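Local coordinates for histidinol-phosphatase (Listeria monocytogenes serotype 4b str. H7858, PDB 6NLR), which probably hydrolyses histidinol phosphate to histidinol and phosphate in histidine biosynthesis, using a trinuclear metal centre in a PHP-family barrel, at residues L213-D218 with L249-V254. Numbering follows the deposited sequence.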
loop_
_atom_site.group_PDB
_atom_site.type_symbol
_atom_site.label_atom_id
_atom_site.label_comp_id
_atom_site.label_asym_id
_atom_site.label_seq_id
_atom_site.Cartn_x
_atom_site.Cartn_y
_atom_site.Cartn_z
ATOM N N LEU A 213 -10.875 -7.833 -13.014
ATOM C CA LEU A 213 -9.553 -7.713 -13.672
ATOM C C LEU A 213 -8.463 -8.322 -12.771
ATOM O O LEU A 213 -7.602 -9.073 -13.274
ATOM C CB LEU A 213 -9.337 -6.233 -13.970
ATOM C CG LEU A 213 -8.215 -5.907 -14.940
ATOM C CD1 LEU A 213 -8.449 -6.575 -16.297
ATOM C CD2 LEU A 213 -8.101 -4.401 -15.064
ATOM N N VAL A 214 -8.521 -8.064 -11.466
ATOM C CA VAL A 214 -7.636 -8.729 -10.469
ATOM C C VAL A 214 -7.748 -10.248 -10.630
ATOM O O VAL A 214 -6.712 -10.937 -10.652
ATOM C CB VAL A 214 -7.976 -8.292 -9.033
ATOM C CG1 VAL A 214 -7.356 -9.205 -8.008
ATOM C CG2 VAL A 214 -7.562 -6.858 -8.783
ATOM N N LYS A 215 -8.957 -10.776 -10.697
ATOM C CA LYS A 215 -9.151 -12.238 -10.849
ATOM C C LYS A 215 -8.555 -12.716 -12.187
ATOM O O LYS A 215 -7.828 -13.731 -12.205
ATOM C CB LYS A 215 -10.633 -12.613 -10.762
ATOM C CG LYS A 215 -10.903 -14.111 -10.867
ATOM C CD LYS A 215 -10.074 -14.923 -9.876
ATOM C CE LYS A 215 -10.385 -16.402 -9.898
ATOM N NZ LYS A 215 -9.634 -17.072 -8.810
ATOM N N LYS A 216 -8.867 -12.031 -13.279
ATOM C CA LYS A 216 -8.377 -12.396 -14.634
ATOM C C LYS A 216 -6.834 -12.397 -14.651
ATOM O O LYS A 216 -6.253 -13.284 -15.278
ATOM C CB LYS A 216 -8.955 -11.410 -15.646
ATOM C CG LYS A 216 -8.618 -11.689 -17.102
ATOM C CD LYS A 216 -8.502 -10.408 -17.921
ATOM C CE LYS A 216 -8.102 -10.679 -19.354
ATOM N NZ LYS A 216 -9.125 -11.496 -20.041
ATOM N N ARG A 217 -6.198 -11.466 -13.944
ATOM C CA ARG A 217 -4.714 -11.337 -13.905
ATOM C C ARG A 217 -4.105 -12.323 -12.892
ATOM O O ARG A 217 -2.865 -12.448 -12.867
ATOM C CB ARG A 217 -4.360 -9.904 -13.525
ATOM C CG ARG A 217 -4.511 -8.880 -14.635
ATOM C CD ARG A 217 -3.179 -8.996 -15.305
ATOM N NE ARG A 217 -2.681 -7.712 -15.647
ATOM C CZ ARG A 217 -1.518 -7.494 -16.220
ATOM N NH1 ARG A 217 -0.718 -8.506 -16.516
ATOM N NH2 ARG A 217 -1.175 -6.246 -16.486
ATOM N N ASP A 218 -4.939 -12.994 -12.088
ATOM C CA ASP A 218 -4.503 -13.932 -11.026
ATOM C C ASP A 218 -3.691 -13.160 -9.977
ATOM O O ASP A 218 -2.692 -13.693 -9.469
ATOM C CB ASP A 218 -3.688 -15.083 -11.611
ATOM C CG ASP A 218 -3.674 -16.320 -10.731
ATOM O OD1 ASP A 218 -4.725 -16.633 -10.144
ATOM O OD2 ASP A 218 -2.624 -16.983 -10.667
ATOM N N LEU A 249 -15.262 -14.067 -5.874
ATOM C CA LEU A 249 -14.441 -14.277 -7.104
ATOM C C LEU A 249 -13.209 -15.139 -6.787
ATOM O O LEU A 249 -12.418 -15.349 -7.666
ATOM C CB LEU A 249 -14.043 -12.906 -7.673
ATOM C CG LEU A 249 -15.198 -12.095 -8.265
ATOM C CD1 LEU A 249 -14.786 -10.680 -8.595
ATOM C CD2 LEU A 249 -15.749 -12.762 -9.508
ATOM N N GLN A 250 -13.050 -15.589 -5.547
ATOM C CA GLN A 250 -11.882 -16.360 -5.040
ATOM C C GLN A 250 -10.575 -15.608 -5.288
ATOM O O GLN A 250 -9.595 -16.228 -5.647
ATOM C CB GLN A 250 -11.889 -17.745 -5.677
ATOM C CG GLN A 250 -13.176 -18.496 -5.406
ATOM C CD GLN A 250 -13.127 -19.747 -6.227
ATOM O OE1 GLN A 250 -13.553 -19.744 -7.372
ATOM N NE2 GLN A 250 -12.508 -20.784 -5.684
ATOM N N ILE A 251 -10.577 -14.298 -5.089
ATOM C CA ILE A 251 -9.339 -13.482 -5.051
ATOM C C ILE A 251 -8.736 -13.656 -3.655
ATOM O O ILE A 251 -9.388 -13.365 -2.641
ATOM C CB ILE A 251 -9.634 -12.011 -5.348
ATOM C CG1 ILE A 251 -10.204 -11.800 -6.758
ATOM C CG2 ILE A 251 -8.399 -11.180 -5.073
ATOM C CD1 ILE A 251 -10.852 -10.426 -6.982
ATOM N N PRO A 252 -7.471 -14.105 -3.556
ATOM C CA PRO A 252 -6.819 -14.251 -2.266
ATOM C C PRO A 252 -6.545 -12.881 -1.646
ATOM O O PRO A 252 -6.205 -11.939 -2.353
ATOM C CB PRO A 252 -5.490 -14.970 -2.549
ATOM C CG PRO A 252 -5.649 -15.505 -3.972
ATOM C CD PRO A 252 -6.605 -14.543 -4.657
ATOM N N PHE A 253 -6.643 -12.852 -0.320
ATOM C CA PHE A 253 -6.233 -11.725 0.551
ATOM C C PHE A 253 -5.022 -12.164 1.365
ATOM O O PHE A 253 -4.977 -13.300 1.777
ATOM C CB PHE A 253 -7.380 -11.315 1.478
ATOM C CG PHE A 253 -8.429 -10.457 0.825
ATOM C CD1 PHE A 253 -8.208 -9.098 0.634
ATOM C CD2 PHE A 253 -9.622 -11.011 0.384
ATOM C CE1 PHE A 253 -9.175 -8.317 0.031
ATOM C CE2 PHE A 253 -10.593 -10.223 -0.197
ATOM C CZ PHE A 253 -10.370 -8.875 -0.370
ATOM N N VAL A 254 -4.069 -11.255 1.546
ATOM C CA VAL A 254 -2.973 -11.392 2.538
ATOM C C VAL A 254 -3.122 -10.247 3.541
ATOM O O VAL A 254 -3.106 -9.079 3.108
ATOM C CB VAL A 254 -1.599 -11.360 1.847
ATOM C CG1 VAL A 254 -0.473 -11.570 2.850
ATOM C CG2 VAL A 254 -1.527 -12.360 0.697
#
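Val-214 and Ile-251 supply the apolar part of this contact, their side chains crossing at about a right angle. CG1 of Val-214 fits against both arms of the isoleucine, 3.7 Å from Ile-251 CG2 and 3.8 Å from Ile-251 CD1. With chi1 at 165°, CG1 is anti to the backbone N and is the methyl turned to the isoleucine. Both residues are buried: Ile-167 of helix 152-168 also touches Val-214, while Leu-221 and Ala-246 touch Ile-251. Lys-215 extends the apolar surface, its CB lying 4.1 Å from Ile-251 CG1.

The polar part belongs to the rest of Lys-215. The chain is bent at chi2 (52°); its CD and CE lie across the end of the Leu-249 carbonyl, each 3.2 Å from Leu-249 O, and NZ makes a weak hydrogen bond of 3.3 Å to Gln-250 O.

Gln-250 closes helix 240-248 with a Schellman motif, as Asp-218 closes helix 201-217. The contact joins the ends of two successive helices of the PHP barrel, where the chain turns from each helix into neighbouring parallel strands, 220-224 and 253-256. The lysine's charge probably complements the carbonyl-rich C-terminal end of helix 240-248.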